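Local coordinates for phosphoglycerol transferase GacH (Streptococcus pyogenes MGAS5005, PDB 6DGM), which probably transfers glycerol phosphate onto the rhamnose polysaccharide of the streptococcal cell wall, this chain being its metal-binding, sulfatase-family domain, probably the catalytic part, at residues A18-K23 with Q355-N360; Q362-V365 with Y371-K374. All blocks are in the same frame, centred on the assembly; numbering follows the deposited sequence.

Interaction 1: residues A18-K23 with Q355-N360; sequences AQKYQK and QNDLKN
D357 of helix 349-365 offers one carboxylate oxygen, OD2, to two neighbouring residues of helix 11-29, Y21 and K20. The Y21 hydroxyl donates a short hydrogen bond, OH to D357 OD2 at 2.7 Å, meeting the oxygen on its anti side, 24° out of the carboxylate plane. The acid sits at the hydroxyl end of the ring, near the ring plane at its edge; the two planes stand 78° apart, and D357 OD2 also lies 3.4 Å from Y21 CE2. K20 reaches in crosswise. Its chain is fully extended, with CG anti to the backbone N (chi1 179°), and CG passes over the rim of one face of the Y21 ring. The resulting salt bridge, K20 NZ to D357 OD2 at 3.3 Å, is weak as a hydrogen bond. A water bridges the same two groups: it accepts from K20 NZ at 3.1 Å and donates to D357 OD1 at 2.6 Å. L332 of helix 328-339 packs on both Y21 and D357, and I17 touches D357 too. A buried carboxylate held by a phenol, an ammonium group and a water probably stays ionised; its bonds join helix 11-29, near the start of the chain, to helix 349-365, near its end.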
loop_
_atom_site.group_PDB
_atom_site.type_symbol
_atom_site.label_atom_id
_atom_site.label_comp_id
_atom_site.label_asym_id
_atom_site.label_seq_id
_atom_site.Cartn_x
_atom_site.Cartn_y
_atom_site.Cartn_z
ATOM N N ALA A 18 14.244 -21.412 -4.639
ATOM C CA ALA A 18 14.757 -20.579 -5.718
ATOM C C ALA A 18 14.579 -21.259 -7.071
ATOM O O ALA A 18 14.191 -20.610 -8.048
ATOM C CB ALA A 18 16.230 -20.256 -5.474
ATOM N N GLN A 19 14.856 -22.565 -7.154
ATOM C CA GLN A 19 14.698 -23.260 -8.430
ATOM C C GLN A 19 13.224 -23.354 -8.813
ATOM O O GLN A 19 12.863 -23.177 -9.978
ATOM C CB GLN A 19 15.355 -24.645 -8.381
ATOM C CG GLN A 19 15.473 -25.288 -9.759
ATOM C CD GLN A 19 16.442 -26.454 -9.801
ATOM O OE1 GLN A 19 17.070 -26.798 -8.797
ATOM N NE2 GLN A 19 16.569 -27.070 -10.969
ATOM N N LYS A 20 12.357 -23.606 -7.833
ATOM C CA LYS A 20 10.925 -23.706 -8.100
ATOM C C LYS A 20 10.368 -22.408 -8.680
ATOM O O LYS A 20 9.621 -22.422 -9.666
ATOM C CB LYS A 20 10.197 -24.055 -6.799
ATOM C CG LYS A 20 8.698 -24.172 -6.937
ATOM C CD LYS A 20 8.054 -24.530 -5.611
ATOM C CE LYS A 20 6.543 -24.567 -5.733
ATOM N NZ LYS A 20 5.906 -24.960 -4.447
ATOM N N TYR A 21 10.718 -21.269 -8.092
ATOM C CA TYR A 21 10.157 -19.999 -8.570
ATOM C C TYR A 21 10.906 -19.447 -9.771
ATOM O O TYR A 21 10.346 -18.624 -10.507
ATOM C CB TYR A 21 9.978 -19.029 -7.399
ATOM C CG TYR A 21 8.865 -19.543 -6.529
ATOM C CD1 TYR A 21 7.547 -19.433 -6.934
ATOM C CD2 TYR A 21 9.134 -20.230 -5.351
ATOM C CE1 TYR A 21 6.520 -19.950 -6.175
ATOM C CE2 TYR A 21 8.111 -20.759 -4.587
ATOM C CZ TYR A 21 6.805 -20.609 -5.006
ATOM O OH TYR A 21 5.772 -21.126 -4.261
ATOM N N GLN A 22 12.124 -19.924 -10.033
ATOM C CA GLN A 22 12.768 -19.602 -11.297
ATOM C C GLN A 22 11.948 -20.157 -12.455
ATOM O O GLN A 22 11.689 -19.464 -13.446
ATOM C CB GLN A 22 14.191 -20.151 -11.323
ATOM C CG GLN A 22 15.034 -19.614 -12.480
ATOM C CD GLN A 22 15.336 -18.127 -12.336
ATOM O OE1 GLN A 22 15.900 -17.693 -11.325
ATOM N NE2 GLN A 22 14.944 -17.339 -13.340
ATOM N N LYS A 23 11.514 -21.416 -12.337
ATOM C CA LYS A 23 10.732 -22.012 -13.410
ATOM C C LYS A 23 9.351 -21.370 -13.503
ATOM O O LYS A 23 8.840 -21.144 -14.608
ATOM C CB LYS A 23 10.604 -23.518 -13.216
ATOM C CG LYS A 23 9.951 -24.182 -14.409
ATOM C CD LYS A 23 10.111 -25.688 -14.398
ATOM C CE LYS A 23 9.524 -26.299 -15.666
ATOM N NZ LYS A 23 9.704 -27.783 -15.710
ATOM N N GLN A 355 2.875 -20.490 1.995
ATOM C CA GLN A 355 3.383 -19.652 3.074
ATOM C C GLN A 355 4.714 -20.167 3.597
ATOM O O GLN A 355 5.558 -19.365 4.009
ATOM C CB GLN A 355 2.346 -19.547 4.202
ATOM C CG GLN A 355 1.228 -18.581 3.893
ATOM C CD GLN A 355 1.692 -17.122 3.828
ATOM O OE1 GLN A 355 2.692 -16.731 4.445
ATOM N NE2 GLN A 355 0.965 -16.314 3.065
ATOM N N ASN A 356 4.929 -21.492 3.577
ATOM C CA ASN A 356 6.226 -22.008 3.991
ATOM C C ASN A 356 7.313 -21.540 3.036
ATOM O O ASN A 356 8.412 -21.175 3.469
ATOM C CB ASN A 356 6.214 -23.523 4.117
ATOM C CG ASN A 356 7.557 -24.060 4.543
ATOM O OD1 ASN A 356 8.347 -24.481 3.712
ATOM N ND2 ASN A 356 7.826 -24.033 5.844
ATOM N N ASP A 357 7.026 -21.542 1.727
ATOM C CA ASP A 357 7.966 -20.961 0.773
ATOM C C ASP A 357 8.257 -19.509 1.139
ATOM O O ASP A 357 9.419 -19.086 1.213
ATOM C CB ASP A 357 7.395 -21.006 -0.648
ATOM C CG ASP A 357 7.286 -22.408 -1.214
ATOM O OD1 ASP A 357 7.964 -23.326 -0.716
ATOM O OD2 ASP A 357 6.509 -22.587 -2.175
ATOM N N LEU A 358 7.197 -18.722 1.359
ATOM C CA LEU A 358 7.364 -17.305 1.672
ATOM C C LEU A 358 8.118 -17.091 2.975
ATOM O O LEU A 358 9.013 -16.240 3.040
ATOM C CB LEU A 358 5.998 -16.623 1.704
ATOM C CG LEU A 358 6.029 -15.147 2.079
ATOM C CD1 LEU A 358 6.837 -14.350 1.077
ATOM C CD2 LEU A 358 4.614 -14.581 2.191
ATOM N N LYS A 359 7.774 -17.847 4.027
ATOM C CA LYS A 359 8.413 -17.634 5.324
ATOM C C LYS A 359 9.913 -17.903 5.254
ATOM O O LYS A 359 10.710 -17.195 5.878
ATOM C CB LYS A 359 7.760 -18.512 6.388
ATOM C CG LYS A 359 6.355 -18.077 6.788
ATOM C CD LYS A 359 5.637 -19.106 7.639
ATOM C CE LYS A 359 4.239 -18.618 7.983
ATOM N NZ LYS A 359 3.441 -19.620 8.721
ATOM N N ASN A 360 10.322 -18.922 4.499
ATOM C CA ASN A 360 11.750 -19.193 4.364
ATOM C C ASN A 360 12.470 -18.039 3.676
ATOM O O ASN A 360 13.561 -17.636 4.105
ATOM C CB ASN A 360 11.981 -20.522 3.650
ATOM C CG ASN A 360 11.958 -21.698 4.605
ATOM O OD1 ASN A 360 12.849 -21.843 5.440
ATOM N ND2 ASN A 360 10.922 -22.528 4.517
HETATM O O HOH W 1 8.143 -25.341 -2.364
#

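Interaction 2: residues Q362-V365 with Y371-K374; sequences QYDV and YLLK
D364, near the C-terminal end of helix 349-365, turns its carboxylate onto the backbone of the 3-10 segment 371-374 and takes up two successive amides, those of Y371 and L372. Its CB points toward that segment, and CG lies anti to the backbone N (chi1 -171°), which carries the carboxylate out from the helix to the two N-H groups. CG itself stands 3.3 Å from Y371 N. OD1 receives the Y371 amide through its syn lone pair, N to OD1 2.8 Å, with a bent N-H...O angle of 145°. OD2 receives the L372 amide, N to OD2 2.9 Å; this bond is straighter, at 161°, but meets the oxygen well out of the carboxylate plane, again on the syn side. Carbon atoms flank the oxygens as well: Y371 CB lies 3.4 Å from D364 OD1, and L372 CB and CG border OD2. The Y371 ring is nearly parallel to the carboxylate plane, with D364 OD1 approaching it obliquely. Beside the acid, V365 CG1 touches L372 CD1 at 3.8 Å, a small apolar contact. From helix 11-29, I14 packs against D364, Y371 and L372. OD1 has a further hydrogen-bond partner in the hydroxyl of Y9, whose ring also meets those of Y363 and Y371. Both oxygens of a buried acid are thus engaged, and the paired amides should favour its charged form; bidentate capture of consecutive N-H groups pins the start of the 3-10 turn to the helix that precedes it.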
loop_
_atom_site.group_PDB
_atom_site.type_symbol
_atom_site.label_atom_id
_atom_site.label_comp_id
_atom_site.label_asym_id
_atom_site.label_seq_id
_atom_site.Cartn_x
_atom_site.Cartn_y
_atom_site.Cartn_z
ATOM N N GLN A 362 11.381 -14.874 3.561
ATOM C CA GLN A 362 11.238 -13.724 4.449
ATOM C C GLN A 362 12.217 -13.800 5.604
ATOM O O GLN A 362 12.821 -12.785 5.989
ATOM C CB GLN A 362 9.795 -13.731 4.951
ATOM C CG GLN A 362 9.385 -12.568 5.841
ATOM C CD GLN A 362 7.875 -12.451 5.958
ATOM O OE1 GLN A 362 7.126 -13.223 5.352
ATOM N NE2 GLN A 362 7.420 -11.497 6.766
ATOM N N TYR A 363 12.394 -14.990 6.173
ATOM C CA TYR A 363 13.400 -15.161 7.211
ATOM C C TYR A 363 14.794 -14.951 6.638
ATOM O O TYR A 363 15.613 -14.224 7.220
ATOM C CB TYR A 363 13.254 -16.551 7.833
ATOM C CG TYR A 363 14.165 -16.793 9.003
ATOM C CD1 TYR A 363 13.827 -16.359 10.273
ATOM C CD2 TYR A 363 15.379 -17.451 8.838
ATOM C CE1 TYR A 363 14.659 -16.575 11.340
ATOM C CE2 TYR A 363 16.216 -17.663 9.898
ATOM C CZ TYR A 363 15.860 -17.230 11.139
ATOM O OH TYR A 363 16.716 -17.453 12.189
ATOM N N ASP A 364 15.061 -15.528 5.464
ATOM C CA ASP A 364 16.407 -15.475 4.917
ATOM C C ASP A 364 16.884 -14.041 4.739
ATOM O O ASP A 364 18.062 -13.738 4.980
ATOM C CB ASP A 364 16.472 -16.196 3.575
ATOM C CG ASP A 364 17.888 -16.357 3.091
ATOM O OD1 ASP A 364 18.613 -17.139 3.751
ATOM O OD2 ASP A 364 18.282 -15.700 2.089
ATOM N N VAL A 365 15.994 -13.150 4.286
ATOM C CA VAL A 365 16.379 -11.786 3.964
ATOM C C VAL A 365 16.273 -10.827 5.148
ATOM O O VAL A 365 16.681 -9.663 5.017
ATOM C CB VAL A 365 15.540 -11.226 2.792
ATOM C CG1 VAL A 365 15.606 -12.149 1.576
ATOM C CG2 VAL A 365 14.089 -10.982 3.202
ATOM N N TYR A 371 21.108 -16.974 2.539
ATOM C CA TYR A 371 21.387 -18.025 1.575
ATOM C C TYR A 371 21.033 -17.599 0.157
ATOM O O TYR A 371 21.608 -18.117 -0.806
ATOM C CB TYR A 371 20.607 -19.289 1.942
ATOM C CG TYR A 371 21.075 -19.971 3.200
ATOM C CD1 TYR A 371 22.427 -20.199 3.429
ATOM C CD2 TYR A 371 20.165 -20.412 4.157
ATOM C CE1 TYR A 371 22.865 -20.838 4.579
ATOM C CE2 TYR A 371 20.596 -21.056 5.309
ATOM C CZ TYR A 371 21.951 -21.261 5.514
ATOM O OH TYR A 371 22.411 -21.894 6.650
ATOM N N LEU A 372 20.081 -16.671 0.006
ATOM C CA LEU A 372 19.680 -16.257 -1.328
ATOM C C LEU A 372 20.786 -15.522 -2.076
ATOM O O LEU A 372 20.658 -15.337 -3.292
ATOM C CB LEU A 372 18.444 -15.374 -1.253
ATOM C CG LEU A 372 17.147 -16.141 -1.054
ATOM C CD1 LEU A 372 16.025 -15.190 -0.680
ATOM C CD2 LEU A 372 16.768 -16.898 -2.298
ATOM N N LEU A 373 21.859 -15.111 -1.393
ATOM C CA LEU A 373 22.956 -14.433 -2.082
ATOM C C LEU A 373 23.618 -15.336 -3.113
ATOM O O LEU A 373 24.278 -14.842 -4.033
ATOM C CB LEU A 373 23.988 -13.929 -1.072
ATOM C CG LEU A 373 23.473 -12.869 -0.091
ATOM C CD1 LEU A 373 24.520 -12.596 0.976
ATOM C CD2 LEU A 373 23.093 -11.575 -0.800
ATOM N N LYS A 374 23.459 -16.644 -2.980
ATOM C CA LYS A 374 24.001 -17.589 -3.938
ATOM C C LYS A 374 23.056 -17.839 -5.105
ATOM O O LYS A 374 23.450 -18.491 -6.073
ATOM C CB LYS A 374 24.331 -18.897 -3.220
ATOM C CG LYS A 374 25.147 -19.859 -4.051
ATOM C CD LYS A 374 25.757 -20.954 -3.192
ATOM C CE LYS A 374 26.514 -21.964 -4.053
ATOM N NZ LYS A 374 27.142 -23.029 -3.225
#

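In the fold
Both contacts belong to helix 349-365, the last long helix of the domain, and their centres lie about 11 Å apart on the same side of the chain's centre. Interaction 1 spans the sequence, pairing the helix with helix 11-29 across 331 intervening residues; interaction 2 is local, joining its C-terminal part, 362-365, to the loop that follows. They come in series along the chain, and helix 11-29 also contributes I14 to the surroundings of interaction 2. Interaction 1 links the two ends of the chain and interaction 2 fastens the segment after the last helix, both with centres 23 to 24 Å from the chain's centre and away from the manganese, calcium and sn-glycerol-1-phosphate sites.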